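Transcriptional regulatory protein (Chlamydia trachomatis, PDB 3Q7R) probably acts as a global positive regulator of transcription and binds a repeated DNA element in its own promoter. Local coordinates at residues 77-82 with 97-102; 17-22 with 55-60; 10-15 with 36-41. All blocks are in the same frame, centred on the assembly; numbering follows the deposited sequence. Where two conformers were deposited one is given.

In the fold
The three contacts run across one parallel five-stranded sheet, the 2-1-3-4-5 core of a receiver domain. Contact 3 joins the edge strand 37-42 to strand 13-18, contact 2 joins strand 13-18 to strand 51-57, and contact 1 pairs strand 75-80 with the other outermost strand of the chain, 97-100. Contacts 1 and 2, centres about 10 Å apart, meet at the carboxyl ends of the strands, where R101 NH1 lies 2.8 Å from E57 OE1 in a salt bridge. Contacts 2 and 3 share strand 13-18, with centres about 17 Å apart. Contacts 1 and 3 do not touch; their centres are about 21 Å apart, on opposite sides of the chain's centre.

Contact 1: residues 77-82 with 97-102; sequences LVLLDF and WYLIRP. With EDO (1,2-ethanediol), chain C.
D81 and R101 send their side chains the same way from just past the ends of two parallel strands, and D81 OD1 meets R101 NH1 at 2.9 Å in a salt bridge. The two groups are far from coplanar: carboxylate and guanidinium planes stand 64° apart. NH1 also pairs with E57, so the guanidinium is held by two acids, while its NH2 passes 4.2 Å from L79 CD1.

On the sheet face that carries V78, L80 and Y98, the methyl CD1 of L80 lies over one face of the tyrosine ring, 4.3 Å from the centroid of Y98, as a CH-pi contact. CG of Y98 sits between its backbone N and carbonyl carbon (chi1 56°), which sets the ring beneath that methyl. I100 runs alongside L80, with I100 CG1 3.9 Å from L80 CB. On the reverse face, L77 CD1 lies beside CD1 of the W97 indole at 3.8 Å; that indole also packs edge-to-face on W97 of the second subunit.

Four backbone hydrogen bonds join the strands, and I100 N gives its hydrogen to O2 of an ethanediol, which also bonds I100 N of the second subunit. Strand 75-80, helix 85-93 and strand 97-100 form a right-handed beta-alpha-beta crossover; R101 and the cis peptide before P102 stand where receiver domains usually carry a conserved lysine and a cis-proline peptide.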
loop_
_atom_site.group_PDB
_atom_site.type_symbol
_atom_site.label_atom_id
_atom_site.label_comp_id
_atom_site.label_asym_id
_atom_site.label_seq_id
_atom_site.Cartn_x
_atom_site.Cartn_y
_atom_site.Cartn_z
ATOM N N LEU A 77 -3.030 2.497 7.585
ATOM C CA LEU A 77 -1.865 2.147 6.773
ATOM C C LEU A 77 -0.771 1.810 7.755
ATOM O O LEU A 77 -0.556 2.579 8.713
ATOM C CB LEU A 77 -1.437 3.387 5.945
ATOM C CG LEU A 77 -0.094 3.304 5.184
ATOM C CD1 LEU A 77 -0.205 2.313 4.030
ATOM C CD2 LEU A 77 0.247 4.696 4.628
ATOM N N VAL A 78 -0.068 0.710 7.517
ATOM C CA VAL A 78 0.910 0.213 8.494
ATOM C C VAL A 78 2.348 0.492 8.042
ATOM O O VAL A 78 2.664 0.380 6.861
ATOM C CB VAL A 78 0.687 -1.290 8.696
ATOM C CG1 VAL A 78 1.827 -1.898 9.500
ATOM C CG2 VAL A 78 -0.673 -1.534 9.330
ATOM N N LEU A 79 3.212 0.899 8.976
ATOM C CA LEU A 79 4.619 1.146 8.663
ATOM C C LEU A 79 5.467 0.024 9.252
ATOM O O LEU A 79 5.448 -0.205 10.466
ATOM C CB LEU A 79 5.103 2.463 9.249
ATOM C CG LEU A 79 4.244 3.676 8.921
ATOM C CD1 LEU A 79 4.977 4.964 9.492
ATOM C CD2 LEU A 79 4.017 3.750 7.384
ATOM N N LEU A 80 6.200 -0.669 8.399
ATOM C CA LEU A 80 6.991 -1.852 8.829
ATOM C C LEU A 80 8.484 -1.548 8.839
ATOM O O LEU A 80 8.994 -0.945 7.904
ATOM C CB LEU A 80 6.831 -3.009 7.822
ATOM C CG LEU A 80 5.752 -3.978 8.184
ATOM C CD1 LEU A 80 5.383 -4.844 6.984
ATOM C CD2 LEU A 80 6.285 -4.920 9.298
ATOM N N ASP A 81 9.205 -2.034 9.842
ATOM C CA ASP A 81 10.674 -1.855 9.820
ATOM C C ASP A 81 11.371 -2.815 8.860
ATOM O O ASP A 81 12.538 -2.562 8.485
ATOM C CB ASP A 81 11.274 -2.175 11.195
ATOM C CG ASP A 81 10.929 -1.151 12.267
ATOM O OD1 ASP A 81 10.623 0.015 11.964
ATOM O OD2 ASP A 81 11.133 -1.486 13.472
ATOM N N PHE A 82 10.733 -3.923 8.509
ATOM C CA PHE A 82 11.446 -5.045 7.898
ATOM C C PHE A 82 10.524 -5.785 6.929
ATOM O O PHE A 82 9.278 -5.670 6.995
ATOM C CB PHE A 82 11.893 -6.056 9.012
ATOM C CG PHE A 82 10.709 -6.580 9.813
ATOM C CD1 PHE A 82 10.001 -7.668 9.346
ATOM C CD2 PHE A 82 10.297 -5.935 11.011
ATOM C CE1 PHE A 82 8.849 -8.120 10.027
ATOM C CE2 PHE A 82 9.158 -6.337 11.681
ATOM C CZ PHE A 82 8.433 -7.452 11.213
ATOM N N TRP A 97 -2.862 -2.462 4.168
ATOM C CA TRP A 97 -1.775 -2.151 3.277
ATOM C C TRP A 97 -0.599 -1.591 4.111
ATOM O O TRP A 97 -0.792 -1.163 5.263
ATOM C CB TRP A 97 -2.248 -1.128 2.190
ATOM C CG TRP A 97 -1.210 -0.796 1.147
ATOM C CD1 TRP A 97 -0.738 0.453 0.807
ATOM C CD2 TRP A 97 -0.521 -1.713 0.299
ATOM N NE1 TRP A 97 0.221 0.359 -0.198
ATOM C CE2 TRP A 97 0.370 -0.950 -0.538
ATOM C CE3 TRP A 97 -0.560 -3.090 0.160
ATOM C CZ2 TRP A 97 1.217 -1.537 -1.467
ATOM C CZ3 TRP A 97 0.303 -3.690 -0.807
ATOM C CH2 TRP A 97 1.177 -2.898 -1.590
ATOM N N TYR A 98 0.607 -1.573 3.532
ATOM C CA TYR A 98 1.782 -1.210 4.351
ATOM C C TYR A 98 2.889 -0.643 3.479
ATOM O O TYR A 98 2.864 -0.827 2.247
ATOM C CB TYR A 98 2.375 -2.433 5.141
ATOM C CG TYR A 98 2.740 -3.594 4.241
ATOM C CD1 TYR A 98 3.935 -3.620 3.570
ATOM C CD2 TYR A 98 1.842 -4.658 4.068
ATOM C CE1 TYR A 98 4.261 -4.707 2.730
ATOM C CE2 TYR A 98 2.135 -5.730 3.236
ATOM C CZ TYR A 98 3.313 -5.727 2.552
ATOM O OH TYR A 98 3.646 -6.790 1.690
ATOM N N LEU A 99 3.787 0.099 4.114
ATOM C CA LEU A 99 5.067 0.518 3.520
ATOM C C LEU A 99 6.139 -0.135 4.365
ATOM O O LEU A 99 5.981 -0.210 5.608
ATOM C CB LEU A 99 5.277 2.039 3.643
ATOM C CG LEU A 99 4.253 2.894 2.894
ATOM C CD1 LEU A 99 4.416 4.382 3.221
ATOM C CD2 LEU A 99 4.484 2.640 1.406
ATOM N N ILE A 100 7.263 -0.531 3.748
ATOM C CA ILE A 100 8.394 -1.092 4.473
ATOM C C ILE A 100 9.520 -0.076 4.397
ATOM O O ILE A 100 9.741 0.541 3.324
ATOM C CB ILE A 100 8.835 -2.441 3.908
ATOM C CG1 ILE A 100 7.651 -3.428 3.998
ATOM C CG2 ILE A 100 10.108 -2.936 4.658
ATOM C CD1 ILE A 100 8.010 -4.910 3.618
ATOM N N ARG A 101 10.207 0.129 5.528
ATOM C CA ARG A 101 11.300 1.083 5.581
ATOM C C ARG A 101 12.407 0.693 4.565
ATOM O O ARG A 101 12.594 -0.470 4.215
ATOM C CB ARG A 101 11.857 1.178 7.020
ATOM C CG ARG A 101 10.923 2.005 7.947
ATOM C CD ARG A 101 11.468 2.254 9.392
ATOM N NE ARG A 101 10.740 3.382 9.876
ATOM C CZ ARG A 101 9.553 3.314 10.493
ATOM N NH1 ARG A 101 9.030 2.139 10.867
ATOM N NH2 ARG A 101 8.907 4.436 10.770
ATOM N N PRO A 102 13.164 1.685 4.118
ATOM C CA PRO A 102 13.136 3.096 4.530
ATOM C C PRO A 102 11.899 3.872 4.152
ATOM O O PRO A 102 11.359 3.745 3.045
ATOM C CB PRO A 102 14.338 3.719 3.775
ATOM C CG PRO A 102 15.216 2.596 3.516
ATOM C CD PRO A 102 14.363 1.371 3.309
HETATM C C1 EDO C . 6.630 -2.688 0.179
HETATM O O1 EDO C . 7.440 -3.806 -0.182
HETATM C C2 EDO C . 7.556 -1.474 0.158
HETATM O O2 EDO C . 6.958 -0.414 0.883
HETATM O O HOH W 1 13.717 -2.565 5.563
#

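Contact 2: residues 17-22 with 55-60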
loop_
_atom_site.group_PDB
_atom_site.type_symbol
_atom_site.label_atom_id
_atom_site.label_comp_id
_atom_site.label_asym_id
_atom_site.label_seq_id
_atom_site.Cartn_x
_atom_site.Cartn_y
_atom_site.Cartn_z
ATOM N N LEU A 17 -0.951 9.731 13.191
ATOM C CA LEU A 17 0.228 8.881 13.130
ATOM C C LEU A 17 0.444 8.296 14.506
ATOM O O LEU A 17 0.591 9.052 15.476
ATOM C CB LEU A 17 1.451 9.708 12.734
ATOM C CG LEU A 17 2.779 8.957 12.720
ATOM C CD1 LEU A 17 2.827 7.928 11.546
ATOM C CD2 LEU A 17 3.948 9.977 12.542
ATOM N N VAL A 18 0.470 6.964 14.583
ATOM C CA VAL A 18 0.759 6.240 15.801
ATOM C C VAL A 18 2.212 5.761 15.678
ATOM O O VAL A 18 2.490 4.770 15.006
ATOM C CB VAL A 18 -0.189 5.082 15.974
ATOM C CG1 VAL A 18 0.232 4.260 17.231
ATOM C CG2 VAL A 18 -1.659 5.625 16.138
ATOM N N SER A 19 3.107 6.520 16.297
ATOM C CA SER A 19 4.526 6.292 16.181
ATOM C C SER A 19 5.258 7.069 17.256
ATOM O O SER A 19 4.817 8.117 17.693
ATOM C CB SER A 19 4.984 6.770 14.808
ATOM O OG SER A 19 6.373 6.485 14.579
ATOM N N GLU A 20 6.443 6.566 17.604
ATOM C CA GLU A 20 7.441 7.321 18.398
ATOM C C GLU A 20 8.466 8.057 17.549
ATOM O O GLU A 20 9.358 8.712 18.095
ATOM C CB GLU A 20 8.159 6.415 19.393
ATOM C CG GLU A 20 7.162 5.823 20.447
ATOM C CD GLU A 20 7.846 5.036 21.565
ATOM O OE1 GLU A 20 9.084 4.797 21.473
ATOM O OE2 GLU A 20 7.146 4.628 22.517
ATOM N N HIS A 21 8.338 7.945 16.213
ATOM C CA HIS A 21 9.234 8.669 15.316
ATOM C C HIS A 21 8.783 10.119 15.173
ATOM O O HIS A 21 8.200 10.499 14.154
ATOM C CB HIS A 21 9.293 7.938 13.969
ATOM C CG HIS A 21 10.094 6.668 14.034
ATOM N ND1 HIS A 21 9.562 5.395 14.144
ATOM C CD2 HIS A 21 11.443 6.508 14.067
ATOM C CE1 HIS A 21 10.551 4.503 14.173
ATOM N NE2 HIS A 21 11.698 5.157 14.143
ATOM N N TRP A 22 9.034 10.903 16.216
ATOM C CA TRP A 22 8.648 12.299 16.238
ATOM C C TRP A 22 9.264 13.074 15.057
ATOM O O TRP A 22 8.619 13.950 14.511
ATOM C CB TRP A 22 9.060 12.942 17.570
ATOM C CG TRP A 22 8.269 12.406 18.748
ATOM C CD1 TRP A 22 8.571 11.302 19.501
ATOM C CD2 TRP A 22 7.057 12.944 19.305
ATOM N NE1 TRP A 22 7.630 11.129 20.485
ATOM C CE2 TRP A 22 6.688 12.120 20.389
ATOM C CE3 TRP A 22 6.264 14.054 19.011
ATOM C CZ2 TRP A 22 5.571 12.369 21.171
ATOM C CZ3 TRP A 22 5.146 14.296 19.782
ATOM C CH2 TRP A 22 4.809 13.456 20.855
ATOM N N VAL A 55 -2.096 6.050 10.560
ATOM C CA VAL A 55 -0.852 5.457 10.002
ATOM C C VAL A 55 -0.178 4.881 11.225
ATOM O O VAL A 55 0.127 5.621 12.148
ATOM C CB VAL A 55 0.016 6.537 9.366
ATOM C CG1 VAL A 55 1.321 5.901 8.878
ATOM C CG2 VAL A 55 -0.705 7.144 8.160
ATOM N N CYS A 56 -0.039 3.540 11.300
ATOM C CA CYS A 56 0.435 2.948 12.561
ATOM C C CYS A 56 1.707 2.147 12.383
ATOM O O CYS A 56 1.758 1.306 11.498
ATOM C CB CYS A 56 -0.653 1.977 13.056
ATOM S SG CYS A 56 -0.356 1.347 14.736
ATOM N N GLU A 57 2.704 2.384 13.230
ATOM C CA GLU A 57 3.855 1.519 13.221
ATOM C C GLU A 57 3.455 0.058 13.486
ATOM O O GLU A 57 2.642 -0.238 14.394
ATOM C CB GLU A 57 4.779 1.920 14.374
ATOM C CG GLU A 57 5.371 3.301 14.165
ATOM C CD GLU A 57 6.432 3.328 13.100
ATOM O OE1 GLU A 57 6.789 2.284 12.514
ATOM O OE2 GLU A 57 6.898 4.437 12.769
ATOM N N TYR A 58 4.057 -0.870 12.741
ATOM C CA TYR A 58 3.767 -2.273 12.991
ATOM C C TYR A 58 4.075 -2.642 14.459
ATOM O O TYR A 58 3.355 -3.426 15.087
ATOM C CB TYR A 58 4.564 -3.140 12.029
ATOM C CG TYR A 58 4.253 -4.626 12.178
ATOM C CD1 TYR A 58 3.038 -5.136 11.680
ATOM C CD2 TYR A 58 5.140 -5.475 12.809
ATOM C CE1 TYR A 58 2.742 -6.507 11.806
ATOM C CE2 TYR A 58 4.841 -6.851 12.951
ATOM C CZ TYR A 58 3.646 -7.326 12.403
ATOM O OH TYR A 58 3.360 -8.698 12.532
ATOM N N SER A 59 5.164 -2.103 15.010
ATOM C CA SER A 59 5.448 -2.370 16.407
ATOM C C SER A 59 4.397 -1.886 17.395
ATOM O O SER A 59 4.465 -2.283 18.585
ATOM C CB SER A 59 6.803 -1.802 16.831
ATOM O OG SER A 59 7.899 -2.435 16.130
ATOM N N LEU A 60 3.449 -1.060 16.946
ATOM C CA LEU A 60 2.386 -0.545 17.805
ATOM C C LEU A 60 1.034 -1.111 17.378
ATOM O O LEU A 60 0.001 -0.778 17.983
ATOM C CB LEU A 60 2.353 0.957 17.818
ATOM C CG LEU A 60 3.604 1.581 18.446
ATOM C CD1 LEU A 60 3.655 3.121 18.208
ATOM C CD2 LEU A 60 3.622 1.204 19.934
#
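OE2 of E57 is gripped by two side chains from the loop that follows the adjacent strand 13-18: S19 OG donates to it at 2.8 Å and H21 ND1 at 3.1 Å. The two donors come from different directions. S19 OG meets the anti lone pair of OE2, while the imidazole of H21 approaches from above the carboxylate plane, 62° out of it, in a bent bond; the side chains of H21 and E57 cross at about a right angle, with ring and carboxylate planes 47° apart. Chi1 sets CG of E57 3.3 Å from V18 O, and the bend at chi2 (-73°) then swings the carboxylate toward S19 and H21.

S19 OG has a second task. It accepts the backbone N-H of H21 at 2.9 Å, an ST turn, and this ties the residue at the N-cap of helix 22-31 to the same serine that holds E57. The other carboxylate oxygen, OE1, is taken by R101, so both oxygens of this buried acid are engaged. E57 ends strand 51-57, where receiver domains commonly carry the phosphorylated aspartate, which is consistent with ChxR being an atypical response regulator.

Next to the polar cluster the packing is apolar. V18 CG1 touches L60 CD1 at 3.7 Å and C56 SG at 3.9 Å, from two different sides. On the reverse face the side chains of L17 and V55 cross at an angle, CD1 of L17 lying 3.7 Å from CG1 of V55. Two nearly straight backbone bonds, V18 N to V55 O and E57 N to V18 O, keep the strands paired.

Strand 13-18 lies between strands 37-42 and 51-57, the latter central, with L79 of strand 75-80 packing on V55 and E57. Beyond E57, Y58 reaches helix 85-93.

Contact 3: residues 10-15 with 36-41; sequences AGPKHV and EYRCTI
H14 reaches across to R38 and T40 with the edge of its imidazole. Its CG stands anti to the backbone N (chi1 178°), which directs the ring along its own strand toward T40. From the base outward, CB passes R38 O at 4.2 Å and CG lies slightly nearer to it. CD2 then comes to 3.2 Å from R38 O, which lies near the ring plane. At the tip NE2 and T40 OG1 share a hydrogen bond of 2.8 Å, also in plane; either atom could be the donor. CE1 is 3.6 Å from T40 OG1, and ND1 is hydrogen-bonded to S50 OG. With a partner on each nitrogen, the buried ring is fixed in its rotation.

R38 leaves its strand on the same face, and NH2 of its guanidinium passes 3.9 Å from P12 CG. P12 CB meanwhile presses on the backbone at E36 C, 3.4 Å away.

Four backbone bonds hold the parallel strands together. Two, R38 N to K13 O and V15 N to R38 O, are nearly straight, but the first, from K13 N to E36 O, arrives from well above the carbonyl plane, where the pairing begins.

Strand 13-18, helix 22-31 and strand 37-42 form a beta-alpha-beta unit, whose last strand is an outermost one of the sheet within the chain. V15 and Y37 turn to the face covered by helix 105-118, I41 touches W22 and F25 of helix 22-31, and H14 packs on A51 of strand 51-57.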
loop_
_atom_site.group_PDB
_atom_site.type_symbol
_atom_site.label_atom_id
_atom_site.label_comp_id
_atom_site.label_asym_id
_atom_site.label_seq_id
_atom_site.Cartn_x
_atom_site.Cartn_y
_atom_site.Cartn_z
ATOM N N ALA A 10 -14.870 21.327 2.714
ATOM C CA ALA A 10 -15.124 20.241 3.662
ATOM C C ALA A 10 -14.127 20.265 4.826
ATOM O O ALA A 10 -14.343 19.642 5.873
ATOM C CB ALA A 10 -15.084 18.889 2.945
ATOM N N GLY A 11 -13.034 20.989 4.644
ATOM C CA GLY A 11 -12.027 21.055 5.685
ATOM C C GLY A 11 -11.020 19.949 5.465
ATOM O O GLY A 11 -11.225 19.063 4.643
ATOM N N PRO A 12 -9.898 20.024 6.173
ATOM C CA PRO A 12 -8.866 19.048 5.849
ATOM C C PRO A 12 -9.209 17.662 6.408
ATOM O O PRO A 12 -9.988 17.528 7.366
ATOM C CB PRO A 12 -7.617 19.628 6.520
ATOM C CG PRO A 12 -8.150 20.430 7.656
ATOM C CD PRO A 12 -9.467 20.996 7.194
ATOM N N LYS A 13 -8.660 16.654 5.759
ATOM C CA LYS A 13 -8.753 15.288 6.251
ATOM C C LYS A 13 -7.800 15.181 7.444
ATOM O O LYS A 13 -6.746 15.795 7.450
ATOM C CB LYS A 13 -8.297 14.319 5.170
ATOM C CG LYS A 13 -9.145 14.352 3.900
ATOM C CD LYS A 13 -10.513 13.741 4.075
ATOM C CE LYS A 13 -11.234 13.548 2.704
ATOM N NZ LYS A 13 -10.427 12.798 1.674
ATOM N N HIS A 14 -8.163 14.384 8.427
ATOM C CA HIS A 14 -7.342 14.200 9.612
ATOM C C HIS A 14 -6.609 12.886 9.539
ATOM O O HIS A 14 -7.209 11.815 9.344
ATOM C CB HIS A 14 -8.214 14.154 10.893
ATOM C CG HIS A 14 -7.400 13.920 12.137
ATOM N ND1 HIS A 14 -7.924 13.369 13.301
ATOM C CD2 HIS A 14 -6.088 14.160 12.405
ATOM C CE1 HIS A 14 -6.966 13.261 14.201
ATOM N NE2 HIS A 14 -5.837 13.746 13.682
ATOM N N VAL A 15 -5.303 12.982 9.704
ATOM C CA VAL A 15 -4.431 11.800 9.729
ATOM C C VAL A 15 -3.824 11.662 11.121
ATOM O O VAL A 15 -3.249 12.636 11.628
ATOM C CB VAL A 15 -3.287 11.977 8.729
ATOM C CG1 VAL A 15 -2.403 10.743 8.752
ATOM C CG2 VAL A 15 -3.877 12.251 7.302
ATOM N N GLU A 36 -5.522 20.747 3.329
ATOM C CA GLU A 36 -5.998 19.448 2.859
ATOM C C GLU A 36 -5.814 18.315 3.894
ATOM O O GLU A 36 -6.562 17.351 3.880
ATOM C CB GLU A 36 -5.251 19.083 1.570
ATOM C CG GLU A 36 -5.536 20.056 0.419
ATOM C CD GLU A 36 -4.673 19.839 -0.817
ATOM O OE1 GLU A 36 -3.786 18.967 -0.811
ATOM O OE2 GLU A 36 -4.892 20.566 -1.809
ATOM N N TYR A 37 -4.767 18.418 4.718
ATOM C CA TYR A 37 -4.409 17.357 5.704
ATOM C C TYR A 37 -3.984 17.955 7.032
ATOM O O TYR A 37 -3.091 18.792 7.062
ATOM C CB TYR A 37 -3.236 16.507 5.206
ATOM C CG TYR A 37 -3.397 16.026 3.785
ATOM C CD1 TYR A 37 -4.127 14.892 3.496
ATOM C CD2 TYR A 37 -2.818 16.733 2.735
ATOM C CE1 TYR A 37 -4.293 14.466 2.159
ATOM C CE2 TYR A 37 -2.958 16.318 1.428
ATOM C CZ TYR A 37 -3.696 15.189 1.144
ATOM O OH TYR A 37 -3.827 14.798 -0.172
ATOM N N ARG A 38 -4.617 17.508 8.116
ATOM C CA ARG A 38 -4.273 17.898 9.499
ATOM C C ARG A 38 -3.699 16.643 10.129
ATOM O O ARG A 38 -4.365 15.616 10.143
ATOM C CB ARG A 38 -5.546 18.297 10.240
ATOM C CG ARG A 38 -5.431 18.734 11.680
ATOM C CD ARG A 38 -6.766 19.369 12.176
ATOM N NE ARG A 38 -7.102 20.614 11.439
ATOM C CZ ARG A 38 -8.176 21.408 11.663
ATOM N NH1 ARG A 38 -9.066 21.095 12.623
ATOM N NH2 ARG A 38 -8.381 22.520 10.921
ATOM N N CYS A 39 -2.489 16.732 10.649
ATOM C CA CYS A 39 -1.817 15.573 11.216
ATOM C C CYS A 39 -1.654 15.712 12.712
ATOM O O CYS A 39 -1.359 16.809 13.219
ATOM C CB CYS A 39 -0.427 15.411 10.594
ATOM S SG CYS A 39 -0.467 15.254 8.829
ATOM N N THR A 40 -1.811 14.598 13.422
ATOM C CA THR A 40 -1.514 14.573 14.845
ATOM C C THR A 40 -0.819 13.247 15.116
ATOM O O THR A 40 -0.790 12.385 14.231
ATOM C CB THR A 40 -2.783 14.664 15.686
ATOM O OG1 THR A 40 -3.630 13.529 15.429
ATOM C CG2 THR A 40 -3.536 15.995 15.363
ATOM N N ILE A 41 -0.250 13.128 16.317
ATOM C CA ILE A 41 0.577 11.996 16.682
ATOM C C ILE A 41 0.153 11.390 18.017
ATOM O O ILE A 41 -0.271 12.090 18.957
ATOM C CB ILE A 41 2.067 12.391 16.686
ATOM C CG1 ILE A 41 2.980 11.140 16.735
ATOM C CG2 ILE A 41 2.363 13.380 17.841
ATOM C CD1 ILE A 41 4.498 11.455 16.725
#